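Tryptophan--tRNA ligase (PDB 2YY5) probably catalyses the ATP-dependent attachment of L-tryptophan to tRNA(Trp), releasing AMP and diphosphate, as a homodimeric class I aminoacyl-tRNA synthetase. Local coordinates at residues Met3-Gly15 with Asp142-Gly154. The protein carries 1 engineered substitution. Residues are numbered along the deposited sequence; the frame is centred on the assembly and turned at random.
Sequences MMKRALTGIQASG and DILLYQPDIVPVG. With WSA (5'-O-[(L-tryptophylamino)sulfonyl]adenosine), chain J.
Leu8 and Ile150 join two parallel strands through a backbone bond, Leu8 N to Ile150 O (3.2 Å). Two residues earlier, Arg6 O accepts from both Ile150 N (3.2 Å) and Asp149 N. The carboxylate of Asp149 returns the grip: its OD1 takes the Arg6 N-H at 2.9 Å from above the carboxylate plane, while OD2 forms a salt bridge with Arg180. The Arg6 side chain crosses Pro148 at about a right angle, its CG anti to the backbone N (chi1 -178°), then bends at chi3 to bring NH2 to Tyr146 O (2.7 Å), at the guanidinium edge but tilted 21° from its plane, with the donor above the carbonyl plane. This bond ties down the turn leaving helix 131-144, where Gln147 has positive phi. Leu8 packs between strand and helix end: CB lies on the Pro148 ring, CD1 approaches the Tyr146 ring obliquely and CD2 reaches the backbone of Asp142 and Ile143. The Thr9 hydroxyl donates to Pro152 O (2.8 Å), where the two strands diverge.

The ligand lies against both segments. Asp142 OD2 accepts the indole N11-H of the tryptophanyl-adenylate analogue (3.3 Å), with His46 and His89 bonded to the same carboxylate; Gln12 N holds sulfonyl O1S and Gly154 N the ribose hydroxyl O3'. In this Rossmann-like class I core, strand 6-11 sits between strands 37-42 and 150-152 and leads into the HIGH region. Helix 131-144 supplies the indole acceptor and residues just past each strand a backbone donor, consistent with selection of tryptophan by a buried carboxylate that its histidine neighbours probably help orient.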
loop_
_atom_site.group_PDB
_atom_site.type_symbol
_atom_site.label_atom_id
_atom_site.label_comp_id
_atom_site.label_asym_id
_atom_site.label_seq_id
_atom_site.Cartn_x
_atom_site.Cartn_y
_atom_site.Cartn_z
ATOM N N MET B 3 -15.006 17.809 -24.468
ATOM C CA MET B 3 -15.932 16.614 -24.476
ATOM C C MET B 3 -16.282 16.040 -23.090
ATOM O O MET B 3 -15.796 16.482 -22.050
ATOM C CB MET B 3 -15.316 15.475 -25.312
ATOM C CG MET B 3 -16.096 15.019 -26.548
ATOM S SD MET B 3 -15.899 16.106 -27.958
ATOM C CE MET B 3 -14.839 15.088 -29.019
ATOM N N MET B 4 -17.090 14.981 -23.158
ATOM C CA MET B 4 -17.666 14.121 -22.116
ATOM C C MET B 4 -17.271 13.975 -20.628
ATOM O O MET B 4 -16.104 13.707 -20.275
ATOM C CB MET B 4 -17.776 12.741 -22.743
ATOM C CG MET B 4 -18.401 11.676 -21.930
ATOM S SD MET B 4 -18.537 10.235 -23.041
ATOM C CE MET B 4 -20.041 10.464 -23.780
ATOM N N LYS B 5 -18.274 14.073 -19.742
ATOM C CA LYS B 5 -18.099 13.967 -18.287
ATOM C C LYS B 5 -17.840 12.506 -17.901
ATOM O O LYS B 5 -18.436 11.605 -18.480
ATOM C CB LYS B 5 -19.338 14.476 -17.558
ATOM C CG LYS B 5 -20.675 14.040 -18.156
ATOM C CD LYS B 5 -21.776 13.809 -17.098
ATOM C CE LYS B 5 -22.134 15.056 -16.260
ATOM N NZ LYS B 5 -23.202 14.755 -15.242
ATOM N N ARG B 6 -16.959 12.303 -16.937
ATOM C CA ARG B 6 -16.517 10.973 -16.509
ATOM C C ARG B 6 -17.042 10.379 -15.194
ATOM O O ARG B 6 -17.151 11.092 -14.198
ATOM C CB ARG B 6 -14.993 11.013 -16.456
ATOM C CG ARG B 6 -14.282 9.736 -16.077
ATOM C CD ARG B 6 -12.745 9.925 -16.079
ATOM N NE ARG B 6 -12.240 10.338 -17.390
ATOM C CZ ARG B 6 -11.155 11.084 -17.580
ATOM N NH1 ARG B 6 -10.782 11.406 -18.812
ATOM N NH2 ARG B 6 -10.444 11.511 -16.541
ATOM N N ALA B 7 -17.272 9.056 -15.186
ATOM C CA ALA B 7 -17.762 8.302 -14.008
ATOM C C ALA B 7 -16.881 7.095 -13.635
ATOM O O ALA B 7 -16.487 6.305 -14.498
ATOM C CB ALA B 7 -19.181 7.806 -14.269
ATOM N N LEU B 8 -16.583 6.946 -12.348
ATOM C CA LEU B 8 -15.771 5.831 -11.871
ATOM C C LEU B 8 -16.412 5.169 -10.663
ATOM O O LEU B 8 -16.935 5.851 -9.773
ATOM C CB LEU B 8 -14.370 6.296 -11.463
ATOM C CG LEU B 8 -13.593 5.120 -10.846
ATOM C CD1 LEU B 8 -12.700 4.491 -11.909
ATOM C CD2 LEU B 8 -12.776 5.579 -9.668
ATOM N N THR B 9 -16.371 3.841 -10.630
ATOM C CA THR B 9 -16.925 3.096 -9.507
ATOM C C THR B 9 -16.312 1.711 -9.460
ATOM O O THR B 9 -15.925 1.150 -10.495
ATOM C CB THR B 9 -18.482 2.970 -9.569
ATOM O OG1 THR B 9 -18.962 2.516 -8.297
ATOM C CG2 THR B 9 -18.933 1.980 -10.640
ATOM N N GLY B 10 -16.205 1.176 -8.250
ATOM C CA GLY B 10 -15.637 -0.142 -8.077
ATOM C C GLY B 10 -16.574 -1.051 -7.312
ATOM O O GLY B 10 -17.291 -0.609 -6.412
ATOM N N ILE B 11 -16.578 -2.327 -7.680
ATOM C CA ILE B 11 -17.423 -3.307 -7.013
ATOM C C ILE B 11 -16.577 -4.488 -6.574
ATOM O O ILE B 11 -15.798 -5.036 -7.358
ATOM C CB ILE B 11 -18.541 -3.827 -7.943
ATOM C CG1 ILE B 11 -19.424 -2.661 -8.409
ATOM C CG2 ILE B 11 -19.388 -4.858 -7.205
ATOM C CD1 ILE B 11 -20.341 -3.010 -9.569
ATOM N N GLN B 12 -16.725 -4.867 -5.310
ATOM C CA GLN B 12 -15.995 -6.002 -4.761
ATOM C C GLN B 12 -16.733 -7.269 -5.192
ATOM O O GLN B 12 -17.968 -7.308 -5.189
ATOM C CB GLN B 12 -15.956 -5.915 -3.232
ATOM C CG GLN B 12 -14.600 -5.558 -2.648
ATOM C CD GLN B 12 -14.629 -5.422 -1.127
ATOM O OE1 GLN B 12 -15.202 -4.471 -0.585
ATOM N NE2 GLN B 12 -14.017 -6.381 -0.435
ATOM N N ALA B 13 -15.986 -8.299 -5.578
ATOM C CA ALA B 13 -16.608 -9.550 -5.997
ATOM C C ALA B 13 -16.917 -10.389 -4.761
ATOM O O ALA B 13 -16.237 -10.277 -3.739
ATOM C CB ALA B 13 -15.686 -10.317 -6.950
ATOM N N SER B 14 -17.943 -11.230 -4.870
ATOM C CA SER B 14 -18.364 -12.077 -3.771
ATOM C C SER B 14 -19.580 -12.912 -4.157
ATOM O O SER B 14 -20.516 -12.413 -4.792
ATOM C CB SER B 14 -18.717 -11.215 -2.555
ATOM O OG SER B 14 -19.390 -11.975 -1.572
ATOM N N GLY B 15 -19.569 -14.181 -3.762
ATOM C CA GLY B 15 -20.691 -15.051 -4.060
ATOM C C GLY B 15 -21.902 -14.526 -3.326
ATOM O O GLY B 15 -23.001 -15.056 -3.447
ATOM N N ASP B 142 -8.105 4.874 -5.987
ATOM C CA ASP B 142 -8.814 4.276 -7.115
ATOM C C ASP B 142 -9.615 5.361 -7.822
ATOM O O ASP B 142 -9.705 5.377 -9.044
ATOM C CB ASP B 142 -9.779 3.172 -6.656
ATOM C CG ASP B 142 -9.081 2.032 -5.912
ATOM O OD1 ASP B 142 -7.983 1.589 -6.329
ATOM O OD2 ASP B 142 -9.661 1.567 -4.907
ATOM N N ILE B 143 -10.188 6.270 -7.039
ATOM C CA ILE B 143 -10.982 7.362 -7.584
ATOM C C ILE B 143 -10.096 8.345 -8.342
ATOM O O ILE B 143 -10.239 8.524 -9.550
ATOM C CB ILE B 143 -11.700 8.150 -6.472
ATOM C CG1 ILE B 143 -12.587 7.216 -5.644
ATOM C CG2 ILE B 143 -12.533 9.256 -7.085
ATOM C CD1 ILE B 143 -13.081 7.853 -4.359
ATOM N N LEU B 144 -9.172 8.966 -7.615
ATOM C CA LEU B 144 -8.273 9.963 -8.176
ATOM C C LEU B 144 -7.405 9.555 -9.364
ATOM O O LEU B 144 -6.897 10.414 -10.085
ATOM C CB LEU B 144 -7.398 10.538 -7.060
ATOM C CG LEU B 144 -8.002 11.660 -6.201
ATOM C CD1 LEU B 144 -9.383 12.037 -6.704
ATOM C CD2 LEU B 144 -8.063 11.224 -4.760
ATOM N N LEU B 145 -7.227 8.256 -9.574
ATOM C CA LEU B 145 -6.417 7.785 -10.694
ATOM C C LEU B 145 -7.088 8.114 -12.026
ATOM O O LEU B 145 -6.421 8.299 -13.042
ATOM C CB LEU B 145 -6.220 6.272 -10.612
ATOM C CG LEU B 145 -4.824 5.723 -10.336
ATOM C CD1 LEU B 145 -4.889 4.191 -10.315
ATOM C CD2 LEU B 145 -3.850 6.225 -11.398
ATOM N N TYR B 146 -8.414 8.176 -12.012
ATOM C CA TYR B 146 -9.172 8.456 -13.221
ATOM C C TYR B 146 -9.783 9.858 -13.239
ATOM O O TYR B 146 -10.482 10.217 -14.191
ATOM C CB TYR B 146 -10.253 7.381 -13.397
ATOM C CG TYR B 146 -9.663 5.997 -13.453
ATOM C CD1 TYR B 146 -9.123 5.494 -14.640
ATOM C CD2 TYR B 146 -9.522 5.235 -12.291
ATOM C CE1 TYR B 146 -8.440 4.272 -14.665
ATOM C CE2 TYR B 146 -8.842 4.013 -12.302
ATOM C CZ TYR B 146 -8.299 3.539 -13.490
ATOM O OH TYR B 146 -7.585 2.364 -13.496
ATOM N N GLN B 147 -9.511 10.641 -12.194
ATOM C CA GLN B 147 -10.009 12.012 -12.102
ATOM C C GLN B 147 -11.444 12.137 -12.593
ATOM O O GLN B 147 -11.749 13.017 -13.384
ATOM C CB GLN B 147 -9.133 12.931 -12.949
ATOM C CG GLN B 147 -7.740 13.179 -12.406
ATOM C CD GLN B 147 -7.765 13.887 -11.073
ATOM O OE1 GLN B 147 -7.428 13.303 -10.039
ATOM N NE2 GLN B 147 -8.175 15.151 -11.083
ATOM N N PRO B 148 -12.349 11.274 -12.112
ATOM C CA PRO B 148 -13.749 11.312 -12.540
ATOM C C PRO B 148 -14.541 12.487 -11.994
ATOM O O PRO B 148 -14.165 13.075 -10.979
ATOM C CB PRO B 148 -14.283 9.996 -12.016
ATOM C CG PRO B 148 -13.622 9.949 -10.663
ATOM C CD PRO B 148 -12.179 10.312 -11.008
ATOM N N ASP B 149 -15.643 12.814 -12.669
ATOM C CA ASP B 149 -16.524 13.894 -12.238
ATOM C C ASP B 149 -17.414 13.369 -11.114
ATOM O O ASP B 149 -17.617 14.040 -10.093
ATOM C CB ASP B 149 -17.397 14.366 -13.394
ATOM C CG ASP B 149 -16.619 15.143 -14.432
ATOM O OD1 ASP B 149 -16.866 14.922 -15.634
ATOM O OD2 ASP B 149 -15.774 15.979 -14.051
ATOM N N ILE B 150 -17.951 12.168 -11.311
ATOM C CA ILE B 150 -18.797 11.567 -10.301
ATOM C C ILE B 150 -18.365 10.144 -9.956
ATOM O O ILE B 150 -17.608 9.501 -10.688
ATOM C CB ILE B 150 -20.309 11.578 -10.711
ATOM C CG1 ILE B 150 -20.623 10.487 -11.744
ATOM C CG2 ILE B 150 -20.684 12.961 -11.217
ATOM C CD1 ILE B 150 -20.001 10.697 -13.065
ATOM N N VAL B 151 -18.837 9.673 -8.811
ATOM C CA VAL B 151 -18.525 8.343 -8.337
ATOM C C VAL B 151 -19.847 7.760 -7.878
ATOM O O VAL B 151 -20.297 8.023 -6.763
ATOM C CB VAL B 151 -17.528 8.390 -7.153
ATOM C CG1 VAL B 151 -17.251 6.990 -6.637
ATOM C CG2 VAL B 151 -16.235 9.038 -7.595
ATOM N N PRO B 152 -20.510 6.988 -8.751
ATOM C CA PRO B 152 -21.798 6.394 -8.377
ATOM C C PRO B 152 -21.672 5.234 -7.394
ATOM O O PRO B 152 -21.083 4.188 -7.712
ATOM C CB PRO B 152 -22.399 5.994 -9.725
ATOM C CG PRO B 152 -21.211 5.770 -10.593
ATOM C CD PRO B 152 -20.272 6.875 -10.202
ATOM N N VAL B 153 -22.233 5.429 -6.201
ATOM C CA VAL B 153 -22.164 4.424 -5.147
ATOM C C VAL B 153 -23.377 4.428 -4.232
ATOM O O VAL B 153 -24.237 5.304 -4.320
ATOM C CB VAL B 153 -20.936 4.659 -4.254
ATOM C CG1 VAL B 153 -19.674 4.257 -4.969
ATOM C CG2 VAL B 153 -20.873 6.127 -3.878
ATOM N N GLY B 154 -23.419 3.445 -3.337
ATOM C CA GLY B 154 -24.507 3.344 -2.385
ATOM C C GLY B 154 -24.277 4.311 -1.239
ATOM O O GLY B 154 -23.172 4.835 -1.062
HETATM C CD2 WSA J . -15.112 1.518 -4.726
HETATM C CE3 WSA J . -16.346 2.007 -5.141
HETATM C CZ3 WSA J . -16.408 3.207 -5.838
HETATM C CH2 WSA J . -15.240 3.914 -6.115
HETATM C CZ2 WSA J . -14.009 3.423 -5.697
HETATM C CE2 WSA J . -13.948 2.222 -5.001
HETATM N N11 WSA J . -12.931 1.517 -4.509
HETATM C CD1 WSA J . -13.394 0.407 -3.943
HETATM C CG WSA J . -14.721 0.366 -4.053
HETATM C CB WSA J . -15.631 -0.751 -3.548
HETATM C CA WSA J . -16.609 -0.243 -2.486
HETATM N NH3 WSA J . -15.882 0.346 -1.355
HETATM C C WSA J . -17.458 -1.419 -1.996
HETATM O O WSA J . -16.989 -2.231 -1.205
HETATM N NS WSA J . -18.698 -1.511 -2.465
HETATM S S WSA J . -19.254 -3.035 -2.298
HETATM O O1S WSA J . -18.380 -3.988 -3.058
HETATM O O2S WSA J . -19.247 -3.431 -0.851
HETATM O "O5'" WSA J . -20.584 -3.032 -2.829
HETATM C "C5'" WSA J . -20.787 -2.530 -4.154
HETATM C "C4'" WSA J . -21.775 -1.362 -4.244
HETATM O "O4'" WSA J . -23.041 -1.751 -3.681
HETATM C "C3'" WSA J . -21.327 -0.109 -3.489
HETATM O "O3'" WSA J . -21.683 1.057 -4.238
HETATM C "C2'" WSA J . -22.175 -0.187 -2.221
HETATM O "O2'" WSA J . -22.365 1.127 -1.687
HETATM C "C1'" WSA J . -23.482 -0.669 -2.847
HETATM N N9 WSA J . -24.389 -1.190 -1.795
HETATM C C8 WSA J . -24.058 -2.109 -0.891
HETATM N N7 WSA J . -25.114 -2.395 -0.135
HETATM C C5 WSA J . -26.131 -1.649 -0.563
HETATM C C4 WSA J . -25.663 -0.873 -1.615
HETATM N N3 WSA J . -26.506 -0.023 -2.225
HETATM C C2 WSA J . -27.766 0.075 -1.833
HETATM N N1 WSA J . -28.240 -0.652 -0.837
HETATM C C6 WSA J . -27.456 -1.521 -0.182
HETATM N N6 WSA J . -27.941 -2.263 0.812
#